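Local coordinates for protein alpha,alpha-trehalose-phosphate synthase (UDP-forming) (Burkholderia xenovorans, PDB 5HXA) that belongs to glycosyltransferase family 20 and has the GT-B architecture, in which two Rossmann-like domains face each other across a cleft, at residues P95-R100 against E170-I175; I158-H163 against D189-Q194; F166-V171 against R199-D204; D371-V376 against A398-Q403. All blocks are in the same frame, centred on the assembly; numbering follows the deposited sequence.

Contact 1. Residues P95-R100 against E170-I175; sequences PTFHYR and EVLRTI
The methyl of T96 is the knob of this contact and enters a hollow walled by I175, T174 and V171. T96 CG2 lies 3.6 Å from I175 CD1 and 3.8 Å from T174 OG1, with V171 CG1 a little further off; it stands anti to the backbone N (chi1 -58° for OG1), which aims the methyl at 170-175 and leaves OG1 beside its own backbone N, where it bonds T92 O of the preceding turn. In return, V171 straddles the end of helix 78-97: its CG1 rests 3.6 Å from T96 O, while CG2 approaches the Y99 ring obliquely, 4.0 Å from Y99 CE2, the two side chains crossing at about a right angle. F97 starts out facing away, but its ring swings back, and I175 CD1 meets it at the edge, in plane, 3.6 Å from F97 CE1. L172 CD1 comes to the same ring carbon from alongside.

Two turns shape the surface: the Schellman motif that closes helix 78-97, with Y99 at positive phi as its C-prime residue, and the type I turn from L172 to I175. Y99 OH is bonded to V168 N, and E170 forms a salt bridge with R370 of the second subunit.

No direct hydrogen bond joins the segments. A water donates to T174 OG1 at 2.8 Å and also bonds T96 OG1. T174 OG1 in turn gives its proton to V171 O, 2.7 Å away. Both hydroxyls are thus satisfied beside apolar packing, and the polar link across the interface runs through one water.

Contact 2. Residues I158-H163 against D189-Q194; sequences IGFFLH and DVIGFQ
F161 and Q194 are brought together by their torsions: F161 CG stands anti to the backbone N (chi1 -173°), laying the ring toward the end of strand 190-193, while the Q194 chain bends at chi2 (-83°) and folds back to it. Q194 OE1 meets the ring at its edge, in plane, 3.5 Å from F161 CZ, with ring and amide planes 80° apart, nearly perpendicular. Q194 NE2 donates to H163 O, 3.0 Å away and close to the plane of the amide; OE1 is taken by I234 N.

The two segments are neighbouring parallel strands of the Rossmann-like sheet. F160 N bonds V190 O, G192 N bonds F160 O at 2.8 Å, and L162 N bonds G192 O at 3.0 Å. At the start, D189 OD2 accepts I158 N through its anti lone pair, and D189 N returns to I158 O. Beyond the strands, a water joins L162 O to Q194 N. L162 CD2 meets the F193 ring at its edge, 3.9 Å from F193 CE1.

The polar groups at both ends of the pair are thus taken up: the D189 carboxylate by I158 N and R150, the Q194 amide by H163 O and I234 N.

Contact 3. Residues F166-V171 against R199-D204; sequences FPVPEV and RQSFVD
P167 O accepts a hydrogen from a water at 2.8 Å, and the same water gives its other hydrogen to S201 O at 2.9 Å, so one solvent molecule joins the loop before helix 169-172 to the backbone of helix 196-208. The S201 hydroxyl presses into the same bend. In the conformer given, one of two deposited, its OG lies 2.7 Å from P167 O and 2.9 Å from F166 O; a single proton has both carbonyls within reach, and which one it serves is not settled. With OG anti to the backbone N (chi1 167°), the hydroxyl points at the loop, at the edge of the F166 ring.

The apolar part is a T-shaped pair. F202 turns its edge to the face of F166, with centroids 5.5 Å apart and planes at 74°; F202 CD1 comes 3.8 Å from F166 CZ. Further along, the P169 ring lies against the helix, its CG 4.1 Å from D204 CB and its CD beside S201 O. V168 occupies the N-cap position, and its backbone O accepts V171 N.

Around this joint, F193 of strand 190-193 meets both phenyl rings, and helix 178-185 covers them through M185, with V182 also touching F202. F166 further stacks edge-to-face with F97 of helix 78-97, while D198, in helix 196-208, takes F166 N. Outward, D204 pairs with R208 of the second subunit and E170 with R370 of that subunit, placing the contact between the core of one Rossmann-like domain and the dimer interface.

Contact 4. Residues D371-V376 against A398-Q403; sequences DGMNLV and AGAAEQ
A398 O receives the N374 amide, 3.0 Å away, nearly in line with the carbonyl (164° at O). The bond joins two loops of the C-terminal Rossmann-like domain of the GT-B fold: 371-376 follows strand 363-366 and leads into helix 375-382, and 398-403 follows the neighbouring parallel strand 391-395. The same oxygen also meets M373 CA in a CA-H...O contact, and A398 CB packs 4.0 Å from N374 CB. N374 is the N-cap of helix 375-382, its OD1 bonded to A377 N, while its ND2 donates to D371 OD2 at 2.9 Å from above the carboxylate plane. D371 OD2 pairs with K277 as well, so this oxygen is shared between N374 ND2 and the lysine.

G399 comes next, at positive phi (81°), and having no side chain it lets the chain pass close to the backbone of 371-373. Its O is met by M373 CE at 3.5 Å. A400 then turns its methyl toward the other loop, with CB 3.8 Å from M373 SD and also near N374 O, a buried oxygen for which the model holds no partner.

After A401 and E402 the chain comes back with Q403. M373 leaves its backbone pointing away, but bends at chi2 and chi3, which carries its thioether back across the Q403 side chain at about a right angle. The Q403 OE1 that bonds K378 NZ also meets the methionine, 3.4 Å from M373 CE, with M373 SD close behind.

Overall arrangement
Contacts 1, 2 and 3 lie in one Rossmann-like domain and contact 4 in the other. Contacts 1 and 3 share helix 169-172, with centres about 10 Å apart, and both reach the second subunit. Contact 2 lies in the mixed sheet, its centre about 14 Å from that of contact 3, joined to it where F193 packs on F166 and F202; its segments alternate along the chain with those of contacts 1 and 3. Contact 4 comes later in sequence, about 17 Å from contact 2 between centres, yet Q194 touches G372 and M373. A chain of packing thus runs from the subunit interface through the sheet to the facing domain.

Contact 1. Residues P95-R100 against E170-I175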
loop_
_atom_site.group_PDB
_atom_site.type_symbol
_atom_site.label_atom_id
_atom_site.label_comp_id
_atom_site.label_asym_id
_atom_site.label_seq_id
_atom_site.Cartn_x
_atom_site.Cartn_y
_atom_site.Cartn_z
ATOM N N PRO A 95 11.436 -0.574 0.260
ATOM C CA PRO A 95 10.160 -1.103 0.781
ATOM C C PRO A 95 8.942 -0.330 0.297
ATOM O O PRO A 95 7.924 -0.944 -0.050
ATOM C CB PRO A 95 10.332 -1.016 2.308
ATOM C CG PRO A 95 11.420 -0.027 2.528
ATOM C CD PRO A 95 12.347 -0.175 1.352
ATOM N N THR A 96 9.010 1.004 0.248
ATOM C CA THR A 96 7.852 1.780 -0.200
ATOM C C THR A 96 7.525 1.530 -1.672
ATOM O O THR A 96 6.349 1.379 -2.039
ATOM C CB THR A 96 8.098 3.271 0.042
ATOM O OG1 THR A 96 8.344 3.481 1.433
ATOM C CG2 THR A 96 6.863 4.089 -0.354
ATOM N N PHE A 97 8.540 1.504 -2.542
ATOM C CA PHE A 97 8.255 1.260 -3.956
ATOM C C PHE A 97 7.706 -0.148 -4.190
ATOM O O PHE A 97 7.075 -0.383 -5.225
ATOM C CB PHE A 97 9.510 1.458 -4.826
ATOM C CG PHE A 97 9.850 2.907 -5.125
ATOM C CD1 PHE A 97 9.539 3.926 -4.223
ATOM C CD2 PHE A 97 10.484 3.238 -6.316
ATOM C CE1 PHE A 97 9.874 5.252 -4.503
ATOM C CE2 PHE A 97 10.817 4.558 -6.613
ATOM C CZ PHE A 97 10.510 5.568 -5.707
ATOM N N HIS A 98 7.952 -1.089 -3.267
ATOM C CA HIS A 98 7.336 -2.412 -3.308
ATOM C C HIS A 98 6.059 -2.489 -2.467
ATOM O O HIS A 98 5.650 -3.585 -2.058
ATOM C CB HIS A 98 8.352 -3.485 -2.881
ATOM C CG HIS A 98 9.423 -3.716 -3.906
ATOM N ND1 HIS A 98 10.579 -2.963 -3.960
ATOM C CD2 HIS A 98 9.491 -4.580 -4.949
ATOM C CE1 HIS A 98 11.321 -3.368 -4.978
ATOM N NE2 HIS A 98 10.682 -4.344 -5.597
ATOM N N TYR A 99 5.420 -1.347 -2.211
ATOM C CA TYR A 99 4.110 -1.293 -1.558
ATOM C C TYR A 99 4.155 -1.861 -0.143
ATOM O O TYR A 99 3.182 -2.453 0.341
ATOM C CB TYR A 99 3.044 -1.996 -2.412
ATOM C CG TYR A 99 2.638 -1.162 -3.616
ATOM C CD1 TYR A 99 3.480 -1.043 -4.727
ATOM C CD2 TYR A 99 1.431 -0.472 -3.634
ATOM C CE1 TYR A 99 3.117 -0.271 -5.830
ATOM C CE2 TYR A 99 1.061 0.307 -4.730
ATOM C CZ TYR A 99 1.906 0.404 -5.824
ATOM O OH TYR A 99 1.542 1.178 -6.905
ATOM N N ARG A 100 5.275 -1.663 0.555
ATOM C CA ARG A 100 5.372 -2.028 1.962
ATOM C C ARG A 100 5.920 -0.846 2.758
ATOM O O ARG A 100 6.943 -0.950 3.431
ATOM C CB ARG A 100 6.239 -3.271 2.168
ATOM C CG ARG A 100 5.644 -4.564 1.614
ATOM C CD ARG A 100 4.355 -4.989 2.332
ATOM N NE ARG A 100 4.500 -5.061 3.783
ATOM C CZ ARG A 100 4.899 -6.141 4.461
ATOM N NH1 ARG A 100 5.205 -7.256 3.828
ATOM N NH2 ARG A 100 4.994 -6.093 5.783
ATOM N N GLU A 170 -0.825 7.770 -3.770
ATOM C CA GLU A 170 -1.212 7.558 -2.372
ATOM C C GLU A 170 -0.113 6.871 -1.575
ATOM O O GLU A 170 -0.031 7.056 -0.356
ATOM C CB GLU A 170 -2.496 6.730 -2.274
ATOM C CG GLU A 170 -3.778 7.503 -2.594
ATOM C CD GLU A 170 -4.064 8.614 -1.589
ATOM O OE1 GLU A 170 -3.574 8.567 -0.426
ATOM O OE2 GLU A 170 -4.813 9.528 -1.960
ATOM N N VAL A 171 0.712 6.060 -2.234
ATOM C CA VAL A 171 1.792 5.332 -1.573
ATOM C C VAL A 171 3.091 6.118 -1.624
ATOM O O VAL A 171 3.797 6.212 -0.617
ATOM C CB VAL A 171 1.949 3.933 -2.206
ATOM C CG1 VAL A 171 3.219 3.218 -1.692
ATOM C CG2 VAL A 171 0.702 3.089 -1.934
ATOM N N LEU A 172 3.409 6.684 -2.795
ATOM C CA LEU A 172 4.600 7.521 -2.940
ATOM C C LEU A 172 4.636 8.651 -1.917
ATOM O O LEU A 172 5.704 8.983 -1.388
ATOM C CB LEU A 172 4.656 8.115 -4.355
ATOM C CG LEU A 172 5.875 9.001 -4.643
ATOM C CD1 LEU A 172 7.096 8.122 -4.806
ATOM C CD2 LEU A 172 5.650 9.851 -5.884
ATOM N N ARG A 173 3.483 9.273 -1.641
ATOM C CA ARG A 173 3.493 10.451 -0.782
ATOM C C ARG A 173 3.798 10.120 0.674
ATOM O O ARG A 173 4.004 11.049 1.467
ATOM C CB ARG A 173 2.164 11.213 -0.893
ATOM C CG ARG A 173 0.917 10.512 -0.335
ATOM C CD ARG A 173 -0.360 11.247 -0.811
ATOM N NE ARG A 173 -1.581 10.799 -0.139
ATOM C CZ ARG A 173 -2.149 11.436 0.882
ATOM N NH1 ARG A 173 -1.610 12.555 1.354
ATOM N NH2 ARG A 173 -3.252 10.955 1.439
ATOM N N THR A 174 3.864 8.837 1.042
ATOM C CA THR A 174 4.301 8.496 2.393
ATOM C C THR A 174 5.803 8.713 2.575
ATOM O O THR A 174 6.264 8.838 3.715
ATOM C CB THR A 174 3.926 7.047 2.757
ATOM O OG1 THR A 174 4.630 6.118 1.920
ATOM C CG2 THR A 174 2.411 6.825 2.617
ATOM N N ILE A 175 6.571 8.773 1.490
ATOM C CA ILE A 175 7.996 9.118 1.564
ATOM C C ILE A 175 8.105 10.627 1.782
ATOM O O ILE A 175 7.674 11.400 0.915
ATOM C CB ILE A 175 8.740 8.699 0.287
ATOM C CG1 ILE A 175 8.687 7.179 0.093
ATOM C CG2 ILE A 175 10.183 9.219 0.298
ATOM C CD1 ILE A 175 9.007 6.769 -1.355
HETATM O O HOH W 1 7.185 5.400 2.956
#

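Contact 2. Residues I158-H163 against D189-Q194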
loop_
_atom_site.group_PDB
_atom_site.type_symbol
_atom_site.label_atom_id
_atom_site.label_comp_id
_atom_site.label_asym_id
_atom_site.label_seq_id
_atom_site.Cartn_x
_atom_site.Cartn_y
_atom_site.Cartn_z
ATOM N N ILE A 158 20.384 12.917 -20.883
ATOM C CA ILE A 158 20.447 12.017 -19.732
ATOM C C ILE A 158 19.144 11.233 -19.673
ATOM O O ILE A 158 18.059 11.826 -19.630
ATOM C CB ILE A 158 20.677 12.761 -18.402
ATOM C CG1 ILE A 158 21.774 13.830 -18.532
ATOM C CG2 ILE A 158 21.073 11.766 -17.299
ATOM C CD1 ILE A 158 21.874 14.753 -17.303
ATOM N N GLY A 159 19.251 9.905 -19.665
ATOM C CA GLY A 159 18.105 9.026 -19.516
ATOM C C GLY A 159 18.190 8.260 -18.209
ATOM O O GLY A 159 19.281 8.012 -17.691
ATOM N N PHE A 160 17.023 7.899 -17.670
ATOM C CA PHE A 160 16.911 7.124 -16.443
ATOM C C PHE A 160 16.046 5.902 -16.705
ATOM O O PHE A 160 15.032 5.996 -17.405
ATOM C CB PHE A 160 16.286 7.965 -15.310
ATOM C CG PHE A 160 16.175 7.240 -13.990
ATOM C CD1 PHE A 160 17.306 6.968 -13.237
ATOM C CD2 PHE A 160 14.933 6.859 -13.491
ATOM C CE1 PHE A 160 17.204 6.324 -12.017
ATOM C CE2 PHE A 160 14.826 6.211 -12.267
ATOM C CZ PHE A 160 15.965 5.936 -11.533
ATOM N N PHE A 161 16.430 4.758 -16.132
ATOM C CA PHE A 161 15.556 3.587 -16.132
ATOM C C PHE A 161 15.395 3.069 -14.711
ATOM O O PHE A 161 16.389 2.841 -14.015
ATOM C CB PHE A 161 16.066 2.458 -17.047
ATOM C CG PHE A 161 15.073 1.318 -17.187
ATOM C CD1 PHE A 161 13.986 1.428 -18.046
ATOM C CD2 PHE A 161 15.204 0.159 -16.421
ATOM C CE1 PHE A 161 13.042 0.392 -18.157
ATOM C CE2 PHE A 161 14.267 -0.883 -16.532
ATOM C CZ PHE A 161 13.189 -0.760 -17.403
ATOM N N LEU A 162 14.141 2.893 -14.288
ATOM C CA LEU A 162 13.807 2.397 -12.959
ATOM C C LEU A 162 13.493 0.911 -13.078
ATOM O O LEU A 162 12.574 0.533 -13.808
ATOM C CB LEU A 162 12.602 3.148 -12.379
ATOM C CG LEU A 162 12.223 2.765 -10.936
ATOM C CD1 LEU A 162 13.328 3.153 -9.956
ATOM C CD2 LEU A 162 10.896 3.382 -10.509
ATOM N N HIS A 163 14.245 0.074 -12.367
ATOM C CA HIS A 163 14.072 -1.370 -12.508
ATOM C C HIS A 163 12.978 -1.943 -11.616
ATOM O O HIS A 163 12.515 -3.067 -11.867
ATOM C CB HIS A 163 15.399 -2.084 -12.230
ATOM C CG HIS A 163 16.429 -1.849 -13.291
ATOM N ND1 HIS A 163 16.721 -2.782 -14.263
ATOM C CD2 HIS A 163 17.219 -0.778 -13.550
ATOM C CE1 HIS A 163 17.661 -2.306 -15.064
ATOM N NE2 HIS A 163 17.981 -1.090 -14.654
ATOM N N ASP A 189 16.080 13.750 -19.397
ATOM C CA ASP A 189 15.421 13.935 -20.688
ATOM C C ASP A 189 14.501 12.773 -21.042
ATOM O O ASP A 189 13.504 12.973 -21.742
ATOM C CB ASP A 189 16.453 14.096 -21.805
ATOM C CG ASP A 189 17.279 15.348 -21.652
ATOM O OD1 ASP A 189 16.696 16.456 -21.714
ATOM O OD2 ASP A 189 18.509 15.223 -21.470
ATOM N N VAL A 190 14.842 11.560 -20.615
ATOM C CA VAL A 190 14.052 10.360 -20.873
ATOM C C VAL A 190 13.947 9.588 -19.562
ATOM O O VAL A 190 14.955 9.387 -18.872
ATOM C CB VAL A 190 14.689 9.476 -21.970
ATOM C CG1 VAL A 190 13.837 8.208 -22.226
ATOM C CG2 VAL A 190 14.907 10.272 -23.269
ATOM N N ILE A 191 12.738 9.166 -19.211
ATOM C CA ILE A 191 12.529 8.309 -18.054
ATOM C C ILE A 191 11.818 7.051 -18.530
ATOM O O ILE A 191 10.747 7.133 -19.142
ATOM C CB ILE A 191 11.715 9.001 -16.950
ATOM C CG1 ILE A 191 12.457 10.222 -16.399
ATOM C CG2 ILE A 191 11.440 8.008 -15.818
ATOM C CD1 ILE A 191 11.660 10.952 -15.309
ATOM N N GLY A 192 12.407 5.897 -18.242
ATOM C CA GLY A 192 11.821 4.608 -18.577
ATOM C C GLY A 192 11.424 3.848 -17.323
ATOM O O GLY A 192 12.130 3.887 -16.309
ATOM N N PHE A 193 10.288 3.163 -17.405
ATOM C CA PHE A 193 9.771 2.294 -16.358
ATOM C C PHE A 193 9.547 0.904 -16.941
ATOM O O PHE A 193 9.552 0.711 -18.158
ATOM C CB PHE A 193 8.450 2.828 -15.785
ATOM C CG PHE A 193 8.562 4.182 -15.121
ATOM C CD1 PHE A 193 9.037 4.294 -13.817
ATOM C CD2 PHE A 193 8.162 5.333 -15.784
ATOM C CE1 PHE A 193 9.122 5.537 -13.193
ATOM C CE2 PHE A 193 8.238 6.580 -15.166
ATOM C CZ PHE A 193 8.730 6.682 -13.876
ATOM N N GLN A 194 9.318 -0.072 -16.058
ATOM C CA GLN A 194 9.161 -1.450 -16.520
ATOM C C GLN A 194 7.822 -1.657 -17.219
ATOM O O GLN A 194 7.751 -2.377 -18.222
ATOM C CB GLN A 194 9.296 -2.438 -15.349
ATOM C CG GLN A 194 10.674 -2.506 -14.693
ATOM C CD GLN A 194 11.644 -3.425 -15.428
ATOM O OE1 GLN A 194 11.471 -3.708 -16.612
ATOM N NE2 GLN A 194 12.670 -3.906 -14.715
HETATM O O HOH W 2 9.795 0.769 -13.333
#

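Contact 3. Residues F166-V171 against R199-D204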
loop_
_atom_site.group_PDB
_atom_site.type_symbol
_atom_site.label_atom_id
_atom_site.label_comp_id
_atom_site.label_asym_id
_atom_site.label_seq_id
_atom_site.Cartn_x
_atom_site.Cartn_y
_atom_site.Cartn_z
ATOM N N PHE A 166 7.178 1.801 -9.659
ATOM C CA PHE A 166 7.019 3.176 -9.194
ATOM C C PHE A 166 5.649 3.300 -8.541
ATOM O O PHE A 166 4.628 3.193 -9.236
ATOM C CB PHE A 166 7.172 4.201 -10.326
ATOM C CG PHE A 166 7.305 5.618 -9.815
ATOM C CD1 PHE A 166 8.534 6.085 -9.350
ATOM C CD2 PHE A 166 6.193 6.460 -9.729
ATOM C CE1 PHE A 166 8.670 7.385 -8.843
ATOM C CE2 PHE A 166 6.319 7.759 -9.219
ATOM C CZ PHE A 166 7.570 8.220 -8.779
ATOM N N PRO A 167 5.569 3.510 -7.225
ATOM C CA PRO A 167 4.286 3.366 -6.539
ATOM C C PRO A 167 3.349 4.527 -6.841
ATOM O O PRO A 167 3.775 5.660 -7.080
ATOM C CB PRO A 167 4.684 3.338 -5.052
ATOM C CG PRO A 167 5.921 4.230 -4.996
ATOM C CD PRO A 167 6.666 3.871 -6.297
ATOM N N VAL A 168 2.050 4.232 -6.811
ATOM C CA VAL A 168 1.017 5.224 -7.128
ATOM C C VAL A 168 1.083 6.357 -6.107
ATOM O O VAL A 168 1.683 6.183 -5.032
ATOM C CB VAL A 168 -0.380 4.575 -7.180
ATOM C CG1 VAL A 168 -0.480 3.603 -8.383
ATOM C CG2 VAL A 168 -0.688 3.868 -5.894
ATOM N N PRO A 169 0.509 7.529 -6.408
ATOM C CA PRO A 169 0.672 8.692 -5.514
ATOM C C PRO A 169 0.286 8.460 -4.057
ATOM O O PRO A 169 1.005 8.940 -3.174
ATOM C CB PRO A 169 -0.230 9.752 -6.175
ATOM C CG PRO A 169 -0.105 9.441 -7.649
ATOM C CD PRO A 169 -0.083 7.919 -7.707
ATOM N N GLU A 170 -0.825 7.770 -3.770
ATOM C CA GLU A 170 -1.212 7.558 -2.372
ATOM C C GLU A 170 -0.113 6.871 -1.575
ATOM O O GLU A 170 -0.031 7.056 -0.356
ATOM C CB GLU A 170 -2.496 6.730 -2.274
ATOM C CG GLU A 170 -3.778 7.503 -2.594
ATOM C CD GLU A 170 -4.064 8.614 -1.589
ATOM O OE1 GLU A 170 -3.574 8.567 -0.426
ATOM O OE2 GLU A 170 -4.813 9.528 -1.960
ATOM N N VAL A 171 0.712 6.060 -2.234
ATOM C CA VAL A 171 1.792 5.332 -1.573
ATOM C C VAL A 171 3.091 6.118 -1.624
ATOM O O VAL A 171 3.797 6.212 -0.617
ATOM C CB VAL A 171 1.949 3.933 -2.206
ATOM C CG1 VAL A 171 3.219 3.218 -1.692
ATOM C CG2 VAL A 171 0.702 3.089 -1.934
ATOM N N ARG A 199 4.559 3.821 -15.489
ATOM C CA ARG A 199 4.566 5.102 -16.191
ATOM C C ARG A 199 3.361 5.943 -15.795
ATOM O O ARG A 199 3.487 7.147 -15.535
ATOM C CB ARG A 199 4.578 4.885 -17.708
ATOM C CG ARG A 199 4.497 6.204 -18.499
ATOM C CD ARG A 199 3.820 6.031 -19.850
ATOM N NE ARG A 199 2.613 5.219 -19.747
ATOM C CZ ARG A 199 1.428 5.670 -19.348
ATOM N NH1 ARG A 199 1.267 6.942 -19.013
ATOM N NH2 ARG A 199 0.404 4.836 -19.273
ATOM N N GLN A 200 2.178 5.323 -15.763
ATOM C CA GLN A 200 0.976 6.074 -15.419
ATOM C C GLN A 200 1.024 6.563 -13.976
ATOM O O GLN A 200 0.563 7.673 -13.686
ATOM C CB GLN A 200 -0.274 5.229 -15.667
ATOM C CG GLN A 200 -1.584 6.026 -15.587
ATOM C CD GLN A 200 -1.639 7.173 -16.587
ATOM O OE1 GLN A 200 -1.424 6.978 -17.784
ATOM N NE2 GLN A 200 -1.918 8.381 -16.095
ATOM N N SER A 201 1.595 5.765 -13.067
ATOM C CA SER A 201 1.769 6.188 -11.682
ATOM C C SER A 201 2.581 7.477 -11.590
ATOM O O SER A 201 2.236 8.395 -10.835
ATOM C CB SER A 201 2.456 5.066 -10.906
ATOM O OG SER A 201 2.911 5.524 -9.660
ATOM N N PHE A 202 3.687 7.545 -12.334
ATOM C CA PHE A 202 4.539 8.733 -12.328
ATOM C C PHE A 202 3.797 9.928 -12.907
ATOM O O PHE A 202 3.786 11.015 -12.322
ATOM C CB PHE A 202 5.807 8.440 -13.133
ATOM C CG PHE A 202 6.777 9.589 -13.217
ATOM C CD1 PHE A 202 7.643 9.867 -12.166
ATOM C CD2 PHE A 202 6.853 10.364 -14.365
ATOM C CE1 PHE A 202 8.560 10.919 -12.258
ATOM C CE2 PHE A 202 7.764 11.408 -14.461
ATOM C CZ PHE A 202 8.616 11.687 -13.410
ATOM N N VAL A 203 3.165 9.738 -14.063
ATOM C CA VAL A 203 2.451 10.835 -14.703
ATOM C C VAL A 203 1.258 11.272 -13.852
ATOM O O VAL A 203 0.949 12.470 -13.763
ATOM C CB VAL A 203 2.026 10.417 -16.121
ATOM C CG1 VAL A 203 1.100 11.457 -16.730
ATOM C CG2 VAL A 203 3.272 10.205 -17.003
ATOM N N ASP A 204 0.583 10.317 -13.200
ATOM C CA ASP A 204 -0.514 10.679 -12.297
ATOM C C ASP A 204 -0.044 11.619 -11.193
ATOM O O ASP A 204 -0.753 12.569 -10.827
ATOM C CB ASP A 204 -1.130 9.431 -11.664
ATOM C CG ASP A 204 -2.141 8.735 -12.570
ATOM O OD1 ASP A 204 -2.524 9.304 -13.613
ATOM O OD2 ASP A 204 -2.560 7.612 -12.219
HETATM O O HOH W 3 3.144 8.239 -8.068
#

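Contact 4. Residues D371-V376 against A398-Q403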
loop_
_atom_site.group_PDB
_atom_site.type_symbol
_atom_site.label_atom_id
_atom_site.label_comp_id
_atom_site.label_asym_id
_atom_site.label_seq_id
_atom_site.Cartn_x
_atom_site.Cartn_y
_atom_site.Cartn_z
ATOM N N ASP A 371 6.809 -7.106 -7.907
ATOM C CA ASP A 371 8.094 -7.215 -8.599
ATOM C C ASP A 371 8.074 -6.298 -9.817
ATOM O O ASP A 371 7.117 -6.332 -10.594
ATOM C CB ASP A 371 8.362 -8.667 -9.021
ATOM C CG ASP A 371 9.847 -8.972 -9.191
ATOM O OD1 ASP A 371 10.593 -8.128 -9.742
ATOM O OD2 ASP A 371 10.259 -10.079 -8.789
ATOM N N GLY A 372 9.114 -5.474 -9.973
ATOM C CA GLY A 372 9.143 -4.544 -11.098
ATOM C C GLY A 372 9.067 -5.256 -12.438
ATOM O O GLY A 372 8.391 -4.801 -13.366
ATOM N N MET A 373 9.738 -6.396 -12.543
ATOM C CA MET A 373 9.777 -7.214 -13.749
ATOM C C MET A 373 10.539 -8.476 -13.419
ATOM O O MET A 373 11.778 -8.496 -13.450
ATOM C CB MET A 373 10.469 -6.516 -14.915
ATOM C CG MET A 373 10.648 -7.437 -16.129
ATOM S SD MET A 373 9.098 -7.895 -16.935
ATOM C CE MET A 373 8.388 -6.287 -17.254
ATOM N N ASN A 374 9.822 -9.520 -13.067
ATOM C CA ASN A 374 10.506 -10.720 -12.611
ATOM C C ASN A 374 11.131 -11.439 -13.814
ATOM O O ASN A 374 10.423 -11.923 -14.704
ATOM C CB ASN A 374 9.521 -11.603 -11.855
ATOM C CG ASN A 374 10.190 -12.763 -11.207
ATOM O OD1 ASN A 374 10.621 -13.683 -11.898
ATOM N ND2 ASN A 374 10.285 -12.743 -9.874
ATOM N N LEU A 375 12.466 -11.483 -13.862
ATOM C CA LEU A 375 13.158 -12.133 -14.972
ATOM C C LEU A 375 13.237 -13.645 -14.808
ATOM O O LEU A 375 13.421 -14.350 -15.806
ATOM C CB LEU A 375 14.565 -11.547 -15.135
ATOM C CG LEU A 375 14.564 -10.108 -15.676
ATOM C CD1 LEU A 375 15.971 -9.554 -15.790
ATOM C CD2 LEU A 375 13.861 -10.062 -17.020
ATOM N N VAL A 376 13.104 -14.151 -13.575
ATOM C CA VAL A 376 13.094 -15.595 -13.344
ATOM C C VAL A 376 11.964 -16.255 -14.129
ATOM O O VAL A 376 12.127 -17.360 -14.659
ATOM C CB VAL A 376 13.007 -15.894 -11.831
ATOM C CG1 VAL A 376 12.565 -17.341 -11.566
ATOM C CG2 VAL A 376 14.361 -15.649 -11.164
ATOM N N ALA A 398 3.894 -9.370 -10.814
ATOM C CA ALA A 398 5.305 -9.545 -11.151
ATOM C C ALA A 398 5.764 -8.677 -12.319
ATOM O O ALA A 398 6.939 -8.736 -12.690
ATOM C CB ALA A 398 5.597 -11.014 -11.468
ATOM N N GLY A 399 4.884 -7.889 -12.911
ATOM C CA GLY A 399 5.279 -7.027 -14.012
ATOM C C GLY A 399 5.354 -7.768 -15.334
ATOM O O GLY A 399 5.132 -7.177 -16.389
ATOM N N ALA A 400 5.634 -9.072 -15.294
ATOM C CA ALA A 400 5.908 -9.845 -16.498
ATOM C C ALA A 400 4.669 -10.504 -17.117
ATOM O O ALA A 400 4.782 -11.060 -18.213
ATOM C CB ALA A 400 6.975 -10.912 -16.199
ATOM N N ALA A 401 3.486 -10.426 -16.484
ATOM C CA ALA A 401 2.348 -11.246 -16.923
ATOM C C ALA A 401 1.857 -10.872 -18.321
ATOM O O ALA A 401 1.581 -11.758 -19.143
ATOM C CB ALA A 401 1.199 -11.151 -15.921
ATOM N N GLU A 402 1.739 -9.576 -18.615
ATOM C CA GLU A 402 1.290 -9.172 -19.946
ATOM C C GLU A 402 2.240 -9.666 -21.037
ATOM O O GLU A 402 1.825 -9.886 -22.180
ATOM C CB GLU A 402 1.151 -7.647 -20.011
ATOM N N GLN A 403 3.506 -9.864 -20.706
ATOM C CA GLN A 403 4.486 -10.282 -21.693
ATOM C C GLN A 403 4.621 -11.787 -21.810
ATOM O O GLN A 403 5.462 -12.258 -22.584
ATOM C CB GLN A 403 5.836 -9.691 -21.349
ATOM C CG GLN A 403 5.917 -8.225 -21.600
ATOM C CD GLN A 403 7.301 -7.764 -21.353
ATOM O OE1 GLN A 403 7.784 -7.838 -20.221
ATOM N NE2 GLN A 403 7.990 -7.349 -22.415
#